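Long-range contact in membrane protein (PDB 5DL5), which probably forms a water-filled beta-barrel channel in the bacterial outer membrane that admits small solutes and perhaps antibiotics: residues D232-F246 with E272-T286. Sequence-based numbering, arbitrary orientation.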
ATOM      1  N   ASP A 232      19.414  23.255   9.844  1.00 88.44           N
ATOM      2  CA  ASP A 232      18.330  22.717   9.025  1.00 84.83           C
ATOM      3  C   ASP A 232      18.482  21.179   8.971  1.00 78.79           C
ATOM      4  O   ASP A 232      18.777  20.547   7.937  1.00 78.93           O
ATOM      5  CB  ASP A 232      18.262  23.442   7.644  1.00 89.32           C
ATOM      6  CG  ASP A 232      18.628  22.539   6.424  1.00 91.79           C
ATOM      7  OD1 ASP A 232      19.834  22.338   6.168  1.00 92.32           O
ATOM      8  OD2 ASP A 232      17.709  22.045   5.705  1.00 92.52           O
ATOM      9  N   SER A 233      18.325  20.597  10.152  1.00 72.74           N
ATOM     10  CA  SER A 233      18.555  19.170  10.371  1.00 65.85           C
ATOM     11  C   SER A 233      17.565  18.689  11.317  1.00 59.57           C
ATOM     12  O   SER A 233      17.039  19.460  12.130  1.00 58.46           O
ATOM     13  CB  SER A 233      19.926  18.957  11.061  1.00 66.24           C
ATOM     14  OG  SER A 233      20.944  19.303  10.218  1.00 70.69           O
ATOM     15  N   SER A 234      17.381  17.401  11.351  1.00 55.26           N
ATOM     16  CA  SER A 234      16.411  16.894  12.256  1.00 52.35           C
ATOM     17  C   SER A 234      16.576  15.443  12.390  1.00 49.49           C
ATOM     18  O   SER A 234      17.159  14.809  11.552  1.00 48.86           O
ATOM     19  CB  SER A 234      14.959  17.116  11.747  1.00 51.85           C
ATOM     20  OG  SER A 234      14.756  16.353  10.569  1.00 51.77           O
ATOM     21  N   LEU A 235      15.938  14.968  13.424  1.00 47.75           N
ATOM     22  CA  LEU A 235      15.815  13.584  13.722  1.00 48.96           C
ATOM     23  C   LEU A 235      14.366  13.279  13.837  1.00 44.59           C
ATOM     24  O   LEU A 235      13.687  13.941  14.593  1.00 45.10           O
ATOM     25  CB  LEU A 235      16.535  13.268  15.030  1.00 52.77           C
ATOM     26  CG  LEU A 235      17.329  11.972  14.855  1.00 59.81           C
ATOM     27  CD1 LEU A 235      18.746  12.326  14.472  1.00 62.25           C
ATOM     28  CD2 LEU A 235      17.300  11.129  16.116  1.00 64.42           C
ATOM     29  N   THR A 236      13.908  12.274  13.117  1.00 40.80           N
ATOM     30  CA  THR A 236      12.546  11.843  13.187  1.00 40.22           C
ATOM     31  C   THR A 236      12.503  10.376  13.655  1.00 40.75           C
ATOM     32  O   THR A 236      13.126   9.498  13.032  1.00 40.90           O
ATOM     33  CB  THR A 236      11.884  11.944  11.784  1.00 40.88           C
ATOM     34  OG1 THR A 236      12.069  13.263  11.355  1.00 46.19           O
ATOM     35  CG2 THR A 236      10.344  11.492  11.733  1.00 40.60           C
ATOM     36  N   TYR A 237      11.682  10.136  14.694  1.00 38.63           N
ATOM     37  CA  TYR A 237      11.466   8.842  15.231  1.00 39.92           C
ATOM     38  C   TYR A 237      10.081   8.402  14.955  1.00 37.43           C
ATOM     39  O   TYR A 237       9.136   9.183  15.022  1.00 37.96           O
ATOM     40  CB  TYR A 237      11.597   8.869  16.756  1.00 41.62           C
ATOM     41  CG  TYR A 237      12.889   9.397  17.273  1.00 45.79           C
ATOM     42  CD1 TYR A 237      13.016  10.741  17.601  1.00 53.94           C
ATOM     43  CD2 TYR A 237      13.932   8.571  17.499  1.00 52.70           C
ATOM     44  CE1 TYR A 237      14.180  11.234  18.163  1.00 57.17           C
ATOM     45  CE2 TYR A 237      15.097   9.019  18.043  1.00 57.37           C
ATOM     46  CZ  TYR A 237      15.200  10.357  18.381  1.00 60.70           C
ATOM     47  OH  TYR A 237      16.380  10.805  18.874  1.00 67.29           O
ATOM     48  N   ASP A 238       9.946   7.155  14.653  1.00 36.43           N
ATOM     49  CA  ASP A 238       8.648   6.549  14.315  1.00 38.27           C
ATOM     50  C   ASP A 238       8.488   5.185  15.024  1.00 38.63           C
ATOM     51  O   ASP A 238       9.430   4.295  14.984  1.00 38.00           O
ATOM     52  CB  ASP A 238       8.512   6.360  12.789  1.00 39.79           C
ATOM     53  CG  ASP A 238       7.074   5.959  12.394  1.00 47.52           C
ATOM     54  OD1 ASP A 238       6.160   6.875  12.326  1.00 46.21           O
ATOM     55  OD2 ASP A 238       6.801   4.713  12.271  1.00 49.34           O
ATOM     56  N   PHE A 239       7.334   4.989  15.654  1.00 34.17           N
ATOM     57  CA  PHE A 239       6.939   3.673  16.215  1.00 32.97           C
ATOM     58  C   PHE A 239       5.609   3.315  15.625  1.00 35.72           C
ATOM     59  O   PHE A 239       4.621   4.135  15.703  1.00 38.13           O
ATOM     60  CB  PHE A 239       6.967   3.836  17.768  1.00 36.62           C
ATOM     61  CG  PHE A 239       6.531   2.622  18.597  1.00 42.76           C
ATOM     62  CD1 PHE A 239       6.799   1.285  18.218  1.00 43.20           C
ATOM     63  CD2 PHE A 239       5.920   2.833  19.874  1.00 46.29           C
ATOM     64  CE1 PHE A 239       6.390   0.198  19.009  1.00 46.42           C
ATOM     65  CE2 PHE A 239       5.531   1.745  20.706  1.00 48.41           C
ATOM     66  CZ  PHE A 239       5.796   0.421  20.303  1.00 48.50           C
ATOM     67  N   SER A 240       5.577   2.206  14.906  1.00 32.51           N
ATOM     68  CA  SER A 240       4.413   1.748  14.205  1.00 32.58           C
ATOM     69  C   SER A 240       4.163   0.281  14.604  1.00 34.73           C
ATOM     70  O   SER A 240       5.119  -0.481  14.854  1.00 34.37           O
ATOM     71  CB  SER A 240       4.605   1.797  12.679  1.00 31.52           C
ATOM     72  OG  SER A 240       4.652   3.167  12.297  1.00 33.35           O
ATOM     73  N   GLY A 241       2.903  -0.149  14.586  1.00 33.39           N
ATOM     74  CA  GLY A 241       2.616  -1.577  14.683  1.00 34.11           C
ATOM     75  C   GLY A 241       1.187  -2.077  14.374  1.00 33.07           C
ATOM     76  O   GLY A 241       0.273  -1.282  14.321  1.00 29.46           O
ATOM     77  N   TYR A 242       1.098  -3.352  13.981  1.00 29.93           N
ATOM     78  CA  TYR A 242      -0.220  -3.985  13.837  1.00 31.79           C
ATOM     79  C   TYR A 242      -0.368  -5.190  14.780  1.00 30.20           C
ATOM     80  O   TYR A 242       0.568  -6.008  15.005  1.00 28.21           O
ATOM     81  CB  TYR A 242      -0.459  -4.525  12.446  1.00 30.38           C
ATOM     82  CG  TYR A 242      -0.449  -3.547  11.321  1.00 30.10           C
ATOM     83  CD1 TYR A 242       0.726  -3.273  10.645  1.00 28.37           C
ATOM     84  CD2 TYR A 242      -1.662  -3.011  10.839  1.00 28.17           C
ATOM     85  CE1 TYR A 242       0.714  -2.437   9.513  1.00 29.86           C
ATOM     86  CE2 TYR A 242      -1.692  -2.099   9.804  1.00 29.13           C
ATOM     87  CZ  TYR A 242      -0.478  -1.836   9.118  1.00 30.33           C
ATOM     88  OH  TYR A 242      -0.533  -1.012   8.076  1.00 29.47           O
ATOM     89  N   HIS A 243      -1.583  -5.307  15.247  1.00 31.21           N
ATOM     90  CA  HIS A 243      -2.070  -6.537  15.857  1.00 32.86           C
ATOM     91  C   HIS A 243      -3.195  -7.171  14.991  1.00 31.63           C
ATOM     92  O   HIS A 243      -4.231  -6.527  14.764  1.00 33.22           O
ATOM     93  CB  HIS A 243      -2.543  -6.209  17.252  1.00 35.73           C
ATOM     94  CG  HIS A 243      -3.251  -7.332  17.920  1.00 42.42           C
ATOM     95  ND1 HIS A 243      -2.577  -8.383  18.488  1.00 45.80           N
ATOM     96  CD2 HIS A 243      -4.571  -7.635  18.010  1.00 47.47           C
ATOM     97  CE1 HIS A 243      -3.447  -9.240  19.012  1.00 48.40           C
ATOM     98  NE2 HIS A 243      -4.664  -8.818  18.712  1.00 53.24           N
ATOM     99  N   THR A 244      -3.023  -8.425  14.591  1.00 31.17           N
ATOM    100  CA  THR A 244      -4.002  -9.091  13.739  1.00 31.64           C
ATOM    101  C   THR A 244      -4.407 -10.419  14.293  1.00 33.96           C
ATOM    102  O   THR A 244      -3.595 -11.281  14.620  1.00 33.40           O
ATOM    103  CB  THR A 244      -3.422  -9.338  12.325  1.00 31.45           C
ATOM    104  OG1 THR A 244      -2.944  -8.129  11.805  1.00 28.95           O
ATOM    105  CG2 THR A 244      -4.539  -9.945  11.320  1.00 31.17           C
ATOM    106  N   LYS A 245      -5.692 -10.629  14.398  1.00 34.14           N
ATOM    107  CA  LYS A 245      -6.249 -11.912  14.724  1.00 37.65           C
ATOM    108  C   LYS A 245      -6.984 -12.416  13.495  1.00 35.51           C
ATOM    109  O   LYS A 245      -7.975 -11.799  13.005  1.00 30.31           O
ATOM    110  CB  LYS A 245      -7.223 -11.844  15.915  1.00 42.27           C
ATOM    111  CG  LYS A 245      -7.576 -13.241  16.373  1.00 52.08           C
ATOM    112  CD  LYS A 245      -8.416 -13.239  17.642  1.00 60.26           C
ATOM    113  CE  LYS A 245      -9.774 -12.590  17.329  1.00 62.34           C
ATOM    114  NZ  LYS A 245     -10.918 -13.184  18.079  1.00 76.08           N
ATOM    115  N   PHE A 246      -6.471 -13.506  12.989  1.00 34.31           N
ATOM    116  CA  PHE A 246      -7.040 -14.164  11.841  1.00 37.65           C
ATOM    117  C   PHE A 246      -8.049 -15.147  12.307  1.00 39.78           C
ATOM    118  O   PHE A 246      -7.793 -15.958  13.231  1.00 38.09           O
ATOM    119  CB  PHE A 246      -5.942 -14.933  11.017  1.00 36.74           C
ATOM    120  CG  PHE A 246      -4.982 -14.042  10.346  1.00 35.70           C
ATOM    121  CD1 PHE A 246      -5.262 -13.517   9.080  1.00 34.69           C
ATOM    122  CD2 PHE A 246      -3.817 -13.705  10.938  1.00 36.16           C
ATOM    123  CE1 PHE A 246      -4.341 -12.677   8.448  1.00 35.08           C
ATOM    124  CE2 PHE A 246      -2.873 -12.880  10.312  1.00 36.41           C
ATOM    125  CZ  PHE A 246      -3.147 -12.353   9.049  1.00 35.67           C
ATOM    126  N   GLU A 272      -7.857 -19.922  15.115  1.00 45.66           N
ATOM    127  CA  GLU A 272      -7.431 -18.516  15.124  1.00 46.38           C
ATOM    128  C   GLU A 272      -5.866 -18.496  15.191  1.00 42.60           C
ATOM    129  O   GLU A 272      -5.228 -19.417  15.751  1.00 40.74           O
ATOM    130  CB  GLU A 272      -8.125 -17.729  16.259  1.00 50.37           C
ATOM    131  CG  GLU A 272      -9.642 -17.689  16.064  1.00 58.90           C
ATOM    132  CD  GLU A 272     -10.355 -16.582  16.810  1.00 66.84           C
ATOM    133  OE1 GLU A 272     -10.170 -16.410  18.035  1.00 74.61           O
ATOM    134  OE2 GLU A 272     -11.155 -15.866  16.157  1.00 80.70           O
ATOM    135  N   LYS A 273      -5.273 -17.522  14.543  1.00 37.55           N
ATOM    136  CA  LYS A 273      -3.821 -17.296  14.578  1.00 37.18           C
ATOM    137  C   LYS A 273      -3.660 -15.796  14.777  1.00 36.74           C
ATOM    138  O   LYS A 273      -4.528 -15.021  14.345  1.00 35.97           O
ATOM    139  CB  LYS A 273      -3.199 -17.772  13.268  1.00 36.19           C
ATOM    140  CG  LYS A 273      -3.257 -19.264  12.954  1.00 38.61           C
ATOM    141  CD  LYS A 273      -2.448 -20.165  13.930  1.00 39.18           C
ATOM    142  CE  LYS A 273      -2.771 -21.630  13.660  1.00 41.92           C
ATOM    143  NZ  LYS A 273      -1.989 -22.499  14.546  1.00 44.86           N
ATOM    144  N   THR A 274      -2.620 -15.425  15.503  1.00 36.17           N
ATOM    145  CA  THR A 274      -2.370 -14.074  15.906  1.00 38.03           C
ATOM    146  C   THR A 274      -0.979 -13.667  15.521  1.00 37.90           C
ATOM    147  O   THR A 274      -0.019 -14.431  15.717  1.00 36.10           O
ATOM    148  CB  THR A 274      -2.555 -13.982  17.437  1.00 45.11           C
ATOM    149  OG1 THR A 274      -3.942 -14.053  17.699  1.00 53.23           O
ATOM    150  CG2 THR A 274      -2.117 -12.562  18.009  1.00 46.89           C
ATOM    151  N   ASN A 275      -0.873 -12.444  15.032  1.00 36.70           N
ATOM    152  CA  ASN A 275       0.403 -11.805  14.660  1.00 33.46           C
ATOM    153  C   ASN A 275       0.417 -10.508  15.384  1.00 33.55           C
ATOM    154  O   ASN A 275      -0.598  -9.802  15.386  1.00 29.63           O
ATOM    155  CB  ASN A 275       0.426 -11.411  13.205  1.00 33.64           C
ATOM    156  CG  ASN A 275       1.684 -10.691  12.780  1.00 31.42           C
ATOM    157  OD1 ASN A 275       1.654  -9.457  12.549  1.00 32.04           O
ATOM    158  ND2 ASN A 275       2.816 -11.444  12.680  1.00 32.79           N
ATOM    159  N   ASN A 276       1.538 -10.178  15.977  1.00 30.55           N
ATOM    160  CA  ASN A 276       1.922  -8.769  16.237  1.00 31.95           C
ATOM    161  C   ASN A 276       3.202  -8.418  15.419  1.00 30.91           C
ATOM    162  O   ASN A 276       4.164  -9.173  15.388  1.00 33.91           O
ATOM    163  CB  ASN A 276       2.224  -8.526  17.720  1.00 34.54           C
ATOM    164  CG  ASN A 276       1.028  -8.844  18.581  1.00 40.75           C
ATOM    165  OD1 ASN A 276       0.055  -8.139  18.559  1.00 46.32           O
ATOM    166  ND2 ASN A 276       1.034  -9.952  19.203  1.00 42.08           N
ATOM    167  N   ILE A 277       3.174  -7.294  14.743  1.00 28.83           N
ATOM    168  CA  ILE A 277       4.334  -6.763  14.002  1.00 29.32           C
ATOM    169  C   ILE A 277       4.452  -5.311  14.426  1.00 29.99           C
ATOM    170  O   ILE A 277       3.508  -4.528  14.415  1.00 31.13           O
ATOM    171  CB  ILE A 277       4.268  -7.020  12.507  1.00 27.75           C
ATOM    172  CG1 ILE A 277       5.593  -6.591  11.838  1.00 27.48           C
ATOM    173  CG2 ILE A 277       3.030  -6.386  11.907  1.00 29.54           C
ATOM    174  CD1 ILE A 277       5.668  -6.977  10.377  1.00 28.53           C
ATOM    175  N   TRP A 278       5.666  -4.939  14.777  1.00 30.02           N
ATOM    176  CA  TRP A 278       5.990  -3.556  15.134  1.00 28.84           C
ATOM    177  C   TRP A 278       7.381  -3.142  14.602  1.00 29.41           C
ATOM    178  O   TRP A 278       8.162  -3.990  14.270  1.00 26.44           O
ATOM    179  CB  TRP A 278       5.842  -3.333  16.629  1.00 33.66           C
ATOM    180  CG  TRP A 278       6.741  -4.107  17.438  1.00 36.29           C
ATOM    181  CD1 TRP A 278       6.525  -5.379  17.929  1.00 38.09           C
ATOM    182  CD2 TRP A 278       8.080  -3.731  17.854  1.00 40.11           C
ATOM    183  NE1 TRP A 278       7.673  -5.798  18.564  1.00 38.08           N
ATOM    184  CE2 TRP A 278       8.644  -4.858  18.511  1.00 38.45           C
ATOM    185  CE3 TRP A 278       8.868  -2.607  17.661  1.00 40.59           C
ATOM    186  CZ2 TRP A 278       9.898  -4.840  19.106  1.00 40.92           C
ATOM    187  CZ3 TRP A 278      10.208  -2.629  18.183  1.00 43.91           C
ATOM    188  CH2 TRP A 278      10.665  -3.757  18.927  1.00 42.39           C
ATOM    189  N   ALA A 279       7.650  -1.843  14.584  1.00 27.20           N
ATOM    190  CA  ALA A 279       8.840  -1.310  14.033  1.00 30.79           C
ATOM    191  C   ALA A 279       9.127   0.027  14.620  1.00 30.65           C
ATOM    192  O   ALA A 279       8.200   0.736  14.980  1.00 31.28           O
ATOM    193  CB  ALA A 279       8.766  -1.205  12.540  1.00 30.42           C
ATOM    194  N   ILE A 280      10.416   0.280  14.844  1.00 30.70           N
ATOM    195  CA  ILE A 280      10.911   1.574  15.255  1.00 34.20           C
ATOM    196  C   ILE A 280      11.927   2.062  14.233  1.00 32.52           C
ATOM    197  O   ILE A 280      12.724   1.212  13.757  1.00 34.95           O
ATOM    198  CB  ILE A 280      11.555   1.528  16.651  1.00 37.73           C
ATOM    199  CG1 ILE A 280      12.639   0.407  16.730  1.00 38.95           C
ATOM    200  CG2 ILE A 280      10.474   1.241  17.656  1.00 40.56           C
ATOM    201  CD1 ILE A 280      13.507   0.399  17.970  1.00 43.97           C
ATOM    202  N   SER A 281      11.889   3.370  13.916  1.00 30.68           N
ATOM    203  CA  SER A 281      12.791   3.943  12.937  1.00 32.41           C
ATOM    204  C   SER A 281      13.279   5.242  13.452  1.00 33.61           C
ATOM    205  O   SER A 281      12.590   5.882  14.262  1.00 34.34           O
ATOM    206  CB  SER A 281      12.115   4.022  11.537  1.00 35.24           C
ATOM    207  OG  SER A 281      11.305   5.148  11.571  1.00 40.17           O
ATOM    208  N   GLY A 282      14.522   5.594  13.111  1.00 31.99           N
ATOM    209  CA  GLY A 282      15.063   6.909  13.385  1.00 36.23           C
ATOM    210  C   GLY A 282      15.744   7.395  12.119  1.00 38.38           C
ATOM    211  O   GLY A 282      16.455   6.617  11.522  1.00 38.68           O
ATOM    212  N   THR A 283      15.435   8.624  11.676  1.00 39.33           N
ATOM    213  CA  THR A 283      15.954   9.233  10.465  1.00 39.60           C
ATOM    214  C   THR A 283      16.645  10.499  10.846  1.00 39.66           C
ATOM    215  O   THR A 283      16.053  11.344  11.493  1.00 39.39           O
ATOM    216  CB  THR A 283      14.783   9.549   9.466  1.00 42.89           C
ATOM    217  OG1 THR A 283      14.127   8.340   9.232  1.00 39.89           O
ATOM    218  CG2 THR A 283      15.233  10.067   8.130  1.00 44.41           C
ATOM    219  N   TYR A 284      17.901  10.634  10.450  1.00 38.54           N
ATOM    220  CA  TYR A 284      18.623  11.857  10.654  1.00 39.90           C
ATOM    221  C   TYR A 284      18.706  12.474   9.310  1.00 39.61           C
ATOM    222  O   TYR A 284      19.183  11.824   8.407  1.00 38.46           O
ATOM    223  CB  TYR A 284      20.024  11.562  11.182  1.00 40.89           C
ATOM    224  CG  TYR A 284      20.953  12.737  11.152  1.00 44.44           C
ATOM    225  CD1 TYR A 284      20.622  13.923  11.783  1.00 46.37           C
ATOM    226  CD2 TYR A 284      22.163  12.681  10.479  1.00 45.70           C
ATOM    227  CE1 TYR A 284      21.494  15.008  11.786  1.00 49.43           C
ATOM    228  CE2 TYR A 284      23.066  13.739  10.525  1.00 47.77           C
ATOM    229  CZ  TYR A 284      22.719  14.914  11.163  1.00 49.18           C
ATOM    230  OH  TYR A 284      23.543  16.034  11.154  1.00 53.26           O
ATOM    231  N   ALA A 285      18.324  13.737   9.198  1.00 41.23           N
ATOM    232  CA  ALA A 285      18.351  14.449   7.928  1.00 43.12           C
ATOM    233  C   ALA A 285      19.087  15.722   8.114  1.00 46.17           C
ATOM    234  O   ALA A 285      19.019  16.391   9.143  1.00 48.37           O
ATOM    235  CB  ALA A 285      16.893  14.708   7.473  1.00 44.07           C
ATOM    236  N   THR A 286      19.960  15.990   7.184  1.00 47.66           N
ATOM    237  CA  THR A 286      20.729  17.186   7.195  1.00 51.15           C
ATOM    238  C   THR A 286      21.108  17.626   5.767  1.00 52.88           C
ATOM    239  O   THR A 286      21.721  16.876   4.961  1.00 51.52           O
ATOM    240  CB  THR A 286      22.009  17.025   8.038  1.00 53.91           C
ATOM    241  OG1 THR A 286      22.718  18.267   8.079  1.00 55.47           O
ATOM    242  CG2 THR A 286      22.932  15.965   7.462  1.00 54.09           C
TER
HETATM  243  O   HOH W   1      14.586  13.755  10.302  1.00 40.37           O
HETATM  244  O   HOH W   2      12.336   7.587  11.145  1.00 41.55           O
HETATM  245  O   HOH W   3      -0.418  -7.874  12.845  1.00 33.66           O
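Phe239 lies in a notch between Trp278 and Ile280 where two neighbouring strands of an outer-membrane beta-barrel of the OprD porin family, 233-246 and 273-286, run antiparallel at 175°. The pair illustrates how a porin wall divides its two faces. On the face bearing Leu235, Phe239 and Tyr284, consistent with the lipid side, large side chains stand beside two low spots at glycines. Phe239 CG stands anti to the backbone N (chi1 177°), which carries the ring toward the partner strand: CD1 meets Ile280 CG2 at 3.7 Å, while CE1 approaches Trp278 CE3 at 4.0 Å. Next to it, Gly241 presents bare backbone opposite Trp278, and the two CA atoms close to 3.9 Å. Gly282 makes the matching low spot opposite Tyr237. Farther along, Leu235 lays CD1 across Tyr284 CB, the two side chains meeting at about a right angle.

The other face carries Ser234, Thr236, Ser281 and Thr283, and its hollows hold water: one molecule is hydrogen-bonded to Ser234 OG, Thr236 OG1 and Thr283 O, a second to Thr236 O, Ser281 OG and Thr283 OG1. Tyr242 and Ile277 lie side by side here, with Ile277 CG2 at the ring edge, and the phenol reaches on to Pro133 O and Tyr317 N. Between the faces runs an unbroken ladder of backbone hydrogen bonds from Ser234–Ala285 to Phe246–Lys273. Back on the Phe239 face, near the latter end, a salt bridge joins Lys245 NZ to the Glu272 carboxylate, its hydrogen bonds to OE1 and OE2 both weak at 3.3 Å, and His243 ND1 donates to Asn276 OD1 at 2.6 Å, with the oxygen only 3° out of the imidazole plane.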